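Local coordinates for putative sugar isomerase (Parabacteroides distasonis, PDB 3LMZ), which probably acts as a sugar isomerase, built on a TIM barrel of the xylose isomerase-like family, at residues 83-86 with 90-93; 210-215 with 248-253; 33-38 with 51-56. All coordinates share one frame; numbering follows the deposited sequence.

Contact 1. Residues 83-86 with 90-93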
loop_
_atom_site.group_PDB
_atom_site.type_symbol
_atom_site.label_atom_id
_atom_site.label_comp_id
_atom_site.label_asym_id
_atom_site.label_seq_id
_atom_site.Cartn_x
_atom_site.Cartn_y
_atom_site.Cartn_z
ATOM N N ILE A 83 -14.980 -15.291 18.087
ATOM C CA ILE A 83 -15.624 -15.376 19.394
ATOM C C ILE A 83 -15.110 -16.651 20.073
ATOM O O ILE A 83 -15.322 -17.746 19.554
ATOM C CB ILE A 83 -17.180 -15.443 19.304
ATOM C CG1 ILE A 83 -17.761 -14.221 18.557
ATOM C CG2 ILE A 83 -17.763 -15.573 20.734
ATOM C CD1 ILE A 83 -19.230 -14.300 18.219
ATOM N N TYR A 84 -14.423 -16.512 21.192
ATOM C CA TYR A 84 -13.933 -17.633 21.960
ATOM C C TYR A 84 -15.139 -18.221 22.721
ATOM O O TYR A 84 -15.963 -17.441 23.272
ATOM C CB TYR A 84 -12.861 -17.206 22.942
ATOM C CG TYR A 84 -11.510 -16.971 22.301
ATOM C CD1 TYR A 84 -11.282 -15.948 21.398
ATOM C CD2 TYR A 84 -10.461 -17.842 22.544
ATOM C CE1 TYR A 84 -10.020 -15.796 20.790
ATOM C CE2 TYR A 84 -9.201 -17.681 21.961
ATOM C CZ TYR A 84 -8.977 -16.637 21.118
ATOM O OH TYR A 84 -7.706 -16.448 20.535
HETATM N N MSE A 85 -15.237 -19.540 22.750
HETATM C CA MSE A 85 -16.372 -20.238 23.353
HETATM C C MSE A 85 -15.890 -21.378 24.238
HETATM O O MSE A 85 -15.355 -22.341 23.716
HETATM C CB MSE A 85 -17.327 -20.752 22.279
HETATM C CG MSE A 85 -17.756 -19.665 21.360
HETATM SE SE MSE A 85 -18.899 -20.263 19.867
HETATM C CE MSE A 85 -18.428 -18.834 18.679
ATOM N N LYS A 86 -16.107 -21.290 25.544
ATOM C CA LYS A 86 -15.616 -22.318 26.480
ATOM C C LYS A 86 -16.760 -23.056 27.215
ATOM O O LYS A 86 -16.492 -23.851 28.116
ATOM C CB LYS A 86 -14.654 -21.720 27.486
ATOM C CG LYS A 86 -15.308 -20.720 28.445
ATOM C CD LYS A 86 -14.245 -20.177 29.468
ATOM C CE LYS A 86 -14.726 -18.955 30.261
ATOM N NZ LYS A 86 -15.086 -17.780 29.420
ATOM N N GLU A 90 -21.989 -20.127 26.172
ATOM C CA GLU A 90 -21.339 -19.153 25.293
ATOM C C GLU A 90 -21.663 -19.440 23.836
ATOM O O GLU A 90 -21.769 -18.517 23.036
ATOM C CB GLU A 90 -19.815 -19.142 25.554
ATOM C CG GLU A 90 -19.481 -18.475 26.895
ATOM C CD GLU A 90 -17.974 -18.409 27.197
ATOM O OE1 GLU A 90 -17.142 -18.742 26.323
ATOM O OE2 GLU A 90 -17.619 -17.949 28.324
ATOM N N ILE A 91 -21.716 -20.718 23.486
ATOM C CA ILE A 91 -22.046 -21.114 22.126
ATOM C C ILE A 91 -23.483 -20.661 21.827
ATOM O O ILE A 91 -23.802 -20.122 20.770
ATOM C CB ILE A 91 -21.813 -22.573 21.876
ATOM C CG1 ILE A 91 -20.342 -22.912 22.114
ATOM C CG2 ILE A 91 -22.269 -22.945 20.410
ATOM C CD1 ILE A 91 -20.053 -24.399 22.111
ATOM N N ASP A 92 -24.390 -20.974 22.752
ATOM C CA ASP A 92 -25.796 -20.549 22.605
ATOM C C ASP A 92 -25.888 -19.053 22.361
ATOM O O ASP A 92 -26.666 -18.570 21.482
ATOM C CB ASP A 92 -26.641 -20.856 23.866
ATOM C CG ASP A 92 -26.908 -22.334 24.092
ATOM O OD1 ASP A 92 -26.742 -23.143 23.174
ATOM O OD2 ASP A 92 -27.299 -22.684 25.240
ATOM N N ARG A 93 -25.188 -18.285 23.188
ATOM C CA ARG A 93 -25.204 -16.831 23.057
ATOM C C ARG A 93 -24.614 -16.342 21.724
ATOM O O ARG A 93 -25.150 -15.393 21.101
ATOM C CB ARG A 93 -24.532 -16.161 24.236
ATOM C CG ARG A 93 -25.400 -16.284 25.461
ATOM C CD ARG A 93 -24.790 -15.711 26.667
ATOM N NE ARG A 93 -25.712 -15.835 27.786
ATOM C CZ ARG A 93 -25.446 -15.425 29.018
ATOM N NH1 ARG A 93 -24.275 -14.854 29.289
ATOM N NH2 ARG A 93 -26.354 -15.593 29.980
HETATM O O HOH W 1 -14.495 -17.799 26.304
#
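E90, in the first turn of helix 88-101, lays its carboxylate against the backbone and side chain of K86 at the end of strand 76-85. Its chain is extended beyond CG (chi2 -179°), which carries the acid across to the strand, and its two oxygens divide the work. OE1 accepts the backbone N of K86 at 2.9 Å in a fairly straight bond (162°), reached from well above the carboxylate plane. OE2 takes the ammonium: K86 NZ stands 2.8 Å from it on the syn lone pair, forming a salt bridge. K86 can curl back this way because its chain bends at the last torsion (chi4 -60°), and its CG passes 3.4 Å from E90 OE1. One water closes a ring between the two residues, giving a proton to E90 OE1 and accepting one from K86 NZ. With an alanine here in place of the glutamate, the amide N of K86 would lose this acceptor and its ammonium would probably be left without its countercharge and freer to turn. Strand and helix here are the first two elements of a right-handed beta-alpha-beta unit completed by strand 105-110, and the contact lies at the C-terminal end of the strand, the barrel end that carries the active site in TIM-barrel enzymes. At this end Y84 OH hydrogen-bonds a citrate, probably from the crystallisation liquor. Beneath the polar grip the packing is apolar and buried. The selenomethionine M85 meets I91 at about a right angle, with M85 CB 3.7 Å and M85 SE 3.8 Å from I91 CG1. M85 also rests on A94 of the same helix and I106 of the neighbouring strand, while I91 reaches on to Y117 and V118 of helix 115-125.

Contact 2. Residues 210-215 with 248-253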
loop_
_atom_site.group_PDB
_atom_site.type_symbol
_atom_site.label_atom_id
_atom_site.label_comp_id
_atom_site.label_asym_id
_atom_site.label_seq_id
_atom_site.Cartn_x
_atom_site.Cartn_y
_atom_site.Cartn_z
ATOM N N ILE A 210 5.248 -14.683 3.194
ATOM C CA ILE A 210 4.051 -15.325 2.636
ATOM C C ILE A 210 4.023 -15.149 1.107
ATOM O O ILE A 210 4.382 -14.072 0.617
ATOM C CB ILE A 210 2.768 -14.750 3.247
ATOM C CG1 ILE A 210 2.652 -15.109 4.718
ATOM C CG2 ILE A 210 1.546 -15.214 2.410
ATOM C CD1 ILE A 210 2.179 -16.546 5.030
ATOM N N ASP A 211 3.732 -16.229 0.377
ATOM C CA ASP A 211 3.701 -16.156 -1.079
ATOM C C ASP A 211 2.288 -15.753 -1.525
ATOM O O ASP A 211 1.410 -16.581 -1.763
ATOM C CB ASP A 211 4.064 -17.511 -1.640
ATOM C CG ASP A 211 4.309 -17.510 -3.151
ATOM O OD1 ASP A 211 3.864 -16.579 -3.850
ATOM O OD2 ASP A 211 4.970 -18.488 -3.600
ATOM N N PHE A 212 2.081 -14.455 -1.627
ATOM C CA PHE A 212 0.782 -13.966 -2.010
ATOM C C PHE A 212 0.363 -14.314 -3.448
ATOM O O PHE A 212 -0.802 -14.676 -3.675
ATOM C CB PHE A 212 0.636 -12.453 -1.671
ATOM C CG PHE A 212 0.413 -12.203 -0.198
ATOM C CD1 PHE A 212 -0.812 -12.509 0.379
ATOM C CD2 PHE A 212 1.467 -11.845 0.636
ATOM C CE1 PHE A 212 -0.977 -12.366 1.786
ATOM C CE2 PHE A 212 1.286 -11.673 1.995
ATOM C CZ PHE A 212 0.112 -11.967 2.568
ATOM N N PRO A 213 1.288 -14.181 -4.446
ATOM C CA PRO A 213 0.907 -14.611 -5.744
ATOM C C PRO A 213 0.400 -16.068 -5.777
ATOM O O PRO A 213 -0.596 -16.370 -6.418
ATOM C CB PRO A 213 2.186 -14.389 -6.548
ATOM C CG PRO A 213 2.806 -13.259 -5.931
ATOM C CD PRO A 213 2.559 -13.449 -4.447
ATOM N N ALA A 214 1.101 -16.963 -5.087
ATOM C CA ALA A 214 0.693 -18.345 -5.041
ATOM C C ALA A 214 -0.681 -18.529 -4.381
ATOM O O ALA A 214 -1.496 -19.361 -4.829
ATOM C CB ALA A 214 1.782 -19.213 -4.362
ATOM N N LEU A 215 -0.904 -17.754 -3.332
ATOM C CA LEU A 215 -2.155 -17.774 -2.601
ATOM C C LEU A 215 -3.298 -17.330 -3.543
ATOM O O LEU A 215 -4.341 -17.984 -3.652
ATOM C CB LEU A 215 -2.025 -16.915 -1.336
ATOM C CG LEU A 215 -3.203 -16.925 -0.397
ATOM C CD1 LEU A 215 -3.357 -18.331 0.306
ATOM C CD2 LEU A 215 -3.197 -15.765 0.658
ATOM N N GLY A 248 -2.378 -1.915 -0.197
ATOM C CA GLY A 248 -1.856 -1.609 -1.522
ATOM C C GLY A 248 -1.106 -2.735 -2.176
ATOM O O GLY A 248 -1.302 -3.030 -3.314
ATOM N N TYR A 249 -0.216 -3.370 -1.411
ATOM C CA TYR A 249 0.561 -4.470 -1.916
ATOM C C TYR A 249 -0.417 -5.597 -2.333
ATOM O O TYR A 249 -0.355 -6.190 -3.407
ATOM C CB TYR A 249 1.586 -4.952 -0.932
ATOM C CG TYR A 249 2.716 -5.777 -1.533
ATOM C CD1 TYR A 249 2.529 -7.085 -1.865
ATOM C CD2 TYR A 249 3.972 -5.199 -1.779
ATOM C CE1 TYR A 249 3.573 -7.828 -2.491
ATOM C CE2 TYR A 249 4.981 -5.911 -2.364
ATOM C CZ TYR A 249 4.782 -7.216 -2.727
ATOM O OH TYR A 249 5.800 -7.910 -3.330
ATOM N N PHE A 250 -1.371 -5.950 -1.477
ATOM C CA PHE A 250 -2.291 -7.045 -1.736
ATOM C C PHE A 250 -3.193 -6.723 -2.923
ATOM O O PHE A 250 -3.539 -7.621 -3.735
ATOM C CB PHE A 250 -3.147 -7.331 -0.495
ATOM C CG PHE A 250 -4.004 -8.567 -0.619
ATOM C CD1 PHE A 250 -3.473 -9.806 -0.384
ATOM C CD2 PHE A 250 -5.313 -8.464 -1.019
ATOM C CE1 PHE A 250 -4.259 -10.962 -0.511
ATOM C CE2 PHE A 250 -6.092 -9.614 -1.174
ATOM C CZ PHE A 250 -5.553 -10.840 -0.935
ATOM N N LYS A 251 -3.647 -5.467 -3.059
ATOM C CA LYS A 251 -4.465 -5.105 -4.221
ATOM C C LYS A 251 -3.672 -5.367 -5.528
ATOM O O LYS A 251 -4.182 -5.910 -6.504
ATOM C CB LYS A 251 -4.904 -3.648 -4.180
ATOM C CG LYS A 251 -6.041 -3.342 -3.210
ATOM C CD LYS A 251 -6.335 -1.829 -3.201
ATOM C CE LYS A 251 -7.501 -1.449 -2.323
ATOM N NZ LYS A 251 -7.803 0.042 -2.403
ATOM N N ALA A 252 -2.406 -4.947 -5.523
ATOM C CA ALA A 252 -1.577 -5.162 -6.688
ATOM C C ALA A 252 -1.392 -6.617 -7.006
ATOM O O ALA A 252 -1.519 -6.999 -8.157
ATOM C CB ALA A 252 -0.214 -4.471 -6.556
ATOM N N VAL A 253 -1.070 -7.436 -6.003
ATOM C CA VAL A 253 -0.961 -8.886 -6.251
ATOM C C VAL A 253 -2.271 -9.442 -6.839
ATOM O O VAL A 253 -2.253 -10.212 -7.797
ATOM C CB VAL A 253 -0.534 -9.682 -5.017
ATOM C CG1 VAL A 253 -0.459 -11.198 -5.354
ATOM C CG2 VAL A 253 0.788 -9.202 -4.517
#
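V253 drives its CG1 methyl into the first turn of helix 212-221, joining two helices on the outside of the TIM barrel: this one and the C-terminal helix 240-256. This is the tight part of the contact. V253 CG1, held anti to the backbone N (chi1 179°), lies 3.6 Å from P213 N and 3.7 Å from F212 C, touching main chain as well as side chains. The P213 ring and the V253 side chain cross at about a right angle, with P213 CD 3.9 Å away from V253 CG1. Beside the methyl, the F212 and F250 rings meet with their planes nearly perpendicular (88°), and F212 CD1 lies 3.9 Å from F250 CD1, at the edge of the F250 ring. I210 CG2 sits over the centre of one F212 face, and I190 of the sheet packs on F250. On the looser side, A214 is partly exposed and its CB points away from helix 240-256; D211 is partly exposed too, and K10 of the second subunit packs on it. L256 of the second subunit packs on V253. At the N-cap of helix 212-221, D211 OD1 accepts A214 N at 3.1 Å, from above its carboxylate plane.

Contact 3. Residues 33-38 with 51-56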
loop_
_atom_site.group_PDB
_atom_site.type_symbol
_atom_site.label_atom_id
_atom_site.label_comp_id
_atom_site.label_asym_id
_atom_site.label_seq_id
_atom_site.Cartn_x
_atom_site.Cartn_y
_atom_site.Cartn_z
ATOM N N ASP A 33 -16.263 4.152 14.565
ATOM C CA ASP A 33 -16.186 5.310 13.649
ATOM C C ASP A 33 -14.850 5.325 12.907
ATOM O O ASP A 33 -14.783 5.373 11.668
ATOM C CB ASP A 33 -16.310 6.644 14.389
ATOM C CG ASP A 33 -17.623 6.804 15.128
ATOM O OD1 ASP A 33 -18.670 6.376 14.611
ATOM O OD2 ASP A 33 -17.601 7.375 16.246
ATOM N N THR A 34 -13.768 5.283 13.673
ATOM C CA THR A 34 -12.412 5.315 13.106
ATOM C C THR A 34 -12.214 4.119 12.160
ATOM O O THR A 34 -11.647 4.265 11.076
ATOM C CB THR A 34 -11.355 5.262 14.234
ATOM O OG1 THR A 34 -11.545 6.415 15.055
ATOM C CG2 THR A 34 -9.908 5.191 13.692
ATOM N N THR A 35 -12.667 2.932 12.581
ATOM C CA THR A 35 -12.549 1.711 11.748
ATOM C C THR A 35 -13.260 1.894 10.413
ATOM O O THR A 35 -12.685 1.676 9.384
ATOM C CB THR A 35 -13.173 0.539 12.547
ATOM O OG1 THR A 35 -12.431 0.333 13.755
ATOM C CG2 THR A 35 -13.160 -0.760 11.626
ATOM N N LEU A 36 -14.522 2.331 10.437
ATOM C CA LEU A 36 -15.302 2.457 9.196
ATOM C C LEU A 36 -14.716 3.559 8.294
ATOM O O LEU A 36 -14.672 3.389 7.088
ATOM C CB LEU A 36 -16.779 2.711 9.511
ATOM C CG LEU A 36 -17.514 1.560 10.179
ATOM C CD1 LEU A 36 -18.928 2.043 10.576
ATOM C CD2 LEU A 36 -17.547 0.333 9.308
ATOM N N LYS A 37 -14.289 4.663 8.853
ATOM C CA LYS A 37 -13.694 5.719 8.069
ATOM C C LYS A 37 -12.411 5.223 7.355
ATOM O O LYS A 37 -12.142 5.545 6.181
ATOM C CB LYS A 37 -13.436 6.932 8.962
ATOM C CG LYS A 37 -14.746 7.698 9.185
ATOM C CD LYS A 37 -14.660 8.826 10.246
ATOM C CE LYS A 37 -16.056 9.492 10.478
ATOM N NZ LYS A 37 -16.036 10.344 11.730
ATOM N N THR A 38 -11.611 4.414 8.073
ATOM C CA THR A 38 -10.425 3.887 7.497
ATOM C C THR A 38 -10.769 2.938 6.375
ATOM O O THR A 38 -10.163 3.010 5.291
ATOM C CB THR A 38 -9.523 3.237 8.571
ATOM O OG1 THR A 38 -9.320 4.154 9.646
ATOM C CG2 THR A 38 -8.231 2.730 8.001
ATOM N N ASP A 51 -16.682 -7.932 19.188
ATOM C CA ASP A 51 -17.446 -7.518 20.346
ATOM C C ASP A 51 -17.109 -6.119 20.858
ATOM O O ASP A 51 -17.972 -5.419 21.383
ATOM C CB ASP A 51 -17.364 -8.555 21.474
ATOM C CG ASP A 51 -15.918 -8.842 21.984
ATOM O OD1 ASP A 51 -14.944 -8.321 21.426
ATOM O OD2 ASP A 51 -15.816 -9.648 22.946
ATOM N N PHE A 52 -15.853 -5.673 20.670
ATOM C CA PHE A 52 -15.475 -4.297 21.062
ATOM C C PHE A 52 -16.053 -3.183 20.186
ATOM O O PHE A 52 -16.007 -1.984 20.534
ATOM C CB PHE A 52 -13.942 -4.192 21.244
ATOM C CG PHE A 52 -13.136 -4.744 20.105
ATOM C CD1 PHE A 52 -13.016 -4.032 18.928
ATOM C CD2 PHE A 52 -12.347 -5.897 20.274
ATOM C CE1 PHE A 52 -12.251 -4.515 17.905
ATOM C CE2 PHE A 52 -11.605 -6.337 19.239
ATOM C CZ PHE A 52 -11.529 -5.653 18.081
ATOM N N HIS A 53 -16.604 -3.570 19.046
ATOM C CA HIS A 53 -17.404 -2.695 18.207
ATOM C C HIS A 53 -18.938 -2.917 18.326
ATOM O O HIS A 53 -19.718 -1.941 18.286
ATOM C CB HIS A 53 -16.962 -2.809 16.752
ATOM C CG HIS A 53 -15.613 -2.274 16.495
ATOM N ND1 HIS A 53 -14.812 -2.746 15.481
ATOM C CD2 HIS A 53 -14.899 -1.320 17.143
ATOM C CE1 HIS A 53 -13.665 -2.074 15.487
ATOM N NE2 HIS A 53 -13.687 -1.207 16.489
ATOM N N LEU A 54 -19.357 -4.179 18.482
ATOM C CA LEU A 54 -20.775 -4.480 18.626
ATOM C C LEU A 54 -20.907 -5.565 19.703
ATOM O O LEU A 54 -20.858 -6.778 19.398
ATOM C CB LEU A 54 -21.384 -4.950 17.324
ATOM C CG LEU A 54 -22.908 -5.159 17.305
ATOM C CD1 LEU A 54 -23.639 -3.836 17.559
ATOM C CD2 LEU A 54 -23.375 -5.811 15.992
ATOM N N PRO A 55 -21.066 -5.144 20.947
ATOM C CA PRO A 55 -21.170 -6.123 22.034
ATOM C C PRO A 55 -22.315 -7.102 21.854
ATOM O O PRO A 55 -23.363 -6.739 21.283
ATOM C CB PRO A 55 -21.355 -5.267 23.272
ATOM C CG PRO A 55 -20.702 -3.969 22.887
ATOM C CD PRO A 55 -21.045 -3.774 21.464
ATOM N N LEU A 56 -22.125 -8.308 22.403
ATOM C CA LEU A 56 -23.081 -9.380 22.230
ATOM C C LEU A 56 -24.473 -9.051 22.809
ATOM O O LEU A 56 -25.461 -9.561 22.320
ATOM C CB LEU A 56 -22.545 -10.704 22.754
ATOM C CG LEU A 56 -21.715 -11.498 21.747
ATOM C CD1 LEU A 56 -20.410 -10.756 21.385
ATOM C CD2 LEU A 56 -21.499 -12.943 22.293
#
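A chi1 of -62° sets T35 OG1 beside the backbone N, turned back toward the start of helix 32-41, and a chi1 of -68° sends the H53 ring out of loop 51-56 to meet T35 from the opposite direction. The touch is between T35 OG1 and H53 CE1, 3.2 Å apart, with OG1 oblique to the imidazole and T35 CB further back at 4.0 Å from that same CE1. The contact is small, 72 Å² in all, and the backbones stay well apart, the CA atoms of T35 and H53 being 9.2 Å from each other. Each polar group has its stronger partner in the chain leading into the helix: T35 OG1 is hydrogen-bonded to the carbonyl of D31, and H53 NE2 to that of F30. The imidazole is also steadied from within its own loop, since F52 CD1 sits 3.7 Å above the ring plane, over its centre. In the barrel, helix 32-41 runs into strand 46-49, and the loop after that strand folds back beside the helix's first turn; T35 packs on L47 of this strand and on F27. Next to T35, T34 O accepts from T38, one turn on: T38 N at 3.0 Å and T38 OG1 at 2.7 Å reach it from opposite faces of its plane. F240 of helix 240-256 packs against T34 and T38, and L241 of the second subunit also packs on T38. Because carbonyl oxygens can only accept, T35 OG1 and H53 NE2 must each be giving a proton to the chain that leads into the helix; with both polar groups so committed, what passes between T35 and H53 is probably mainly a van der Waals touch.

Overall arrangement
Along the chain the contacts follow the order 3, 1, 2, all within the xylose isomerase-like TIM barrel. Contacts 1 and 3 sit on adjacent beta-alpha units, with centres 20 Å apart and nearest atoms about 5 Å apart: strand 46-49, before loop 51-56, pairs in parallel with strand 76-85 of contact 1, and L54 O is bonded to Y97 OH of helix 88-101. Contact 2 lies across the chain's centre from contact 1, 33 Å between centres, and 26 Å from contact 3, on outer helices at the subunit interface. Strands 19-22 and 227-230, the chain's first and last, pair in parallel, which brings helix 240-256 of contact 2 beside helix 32-41 of contact 3.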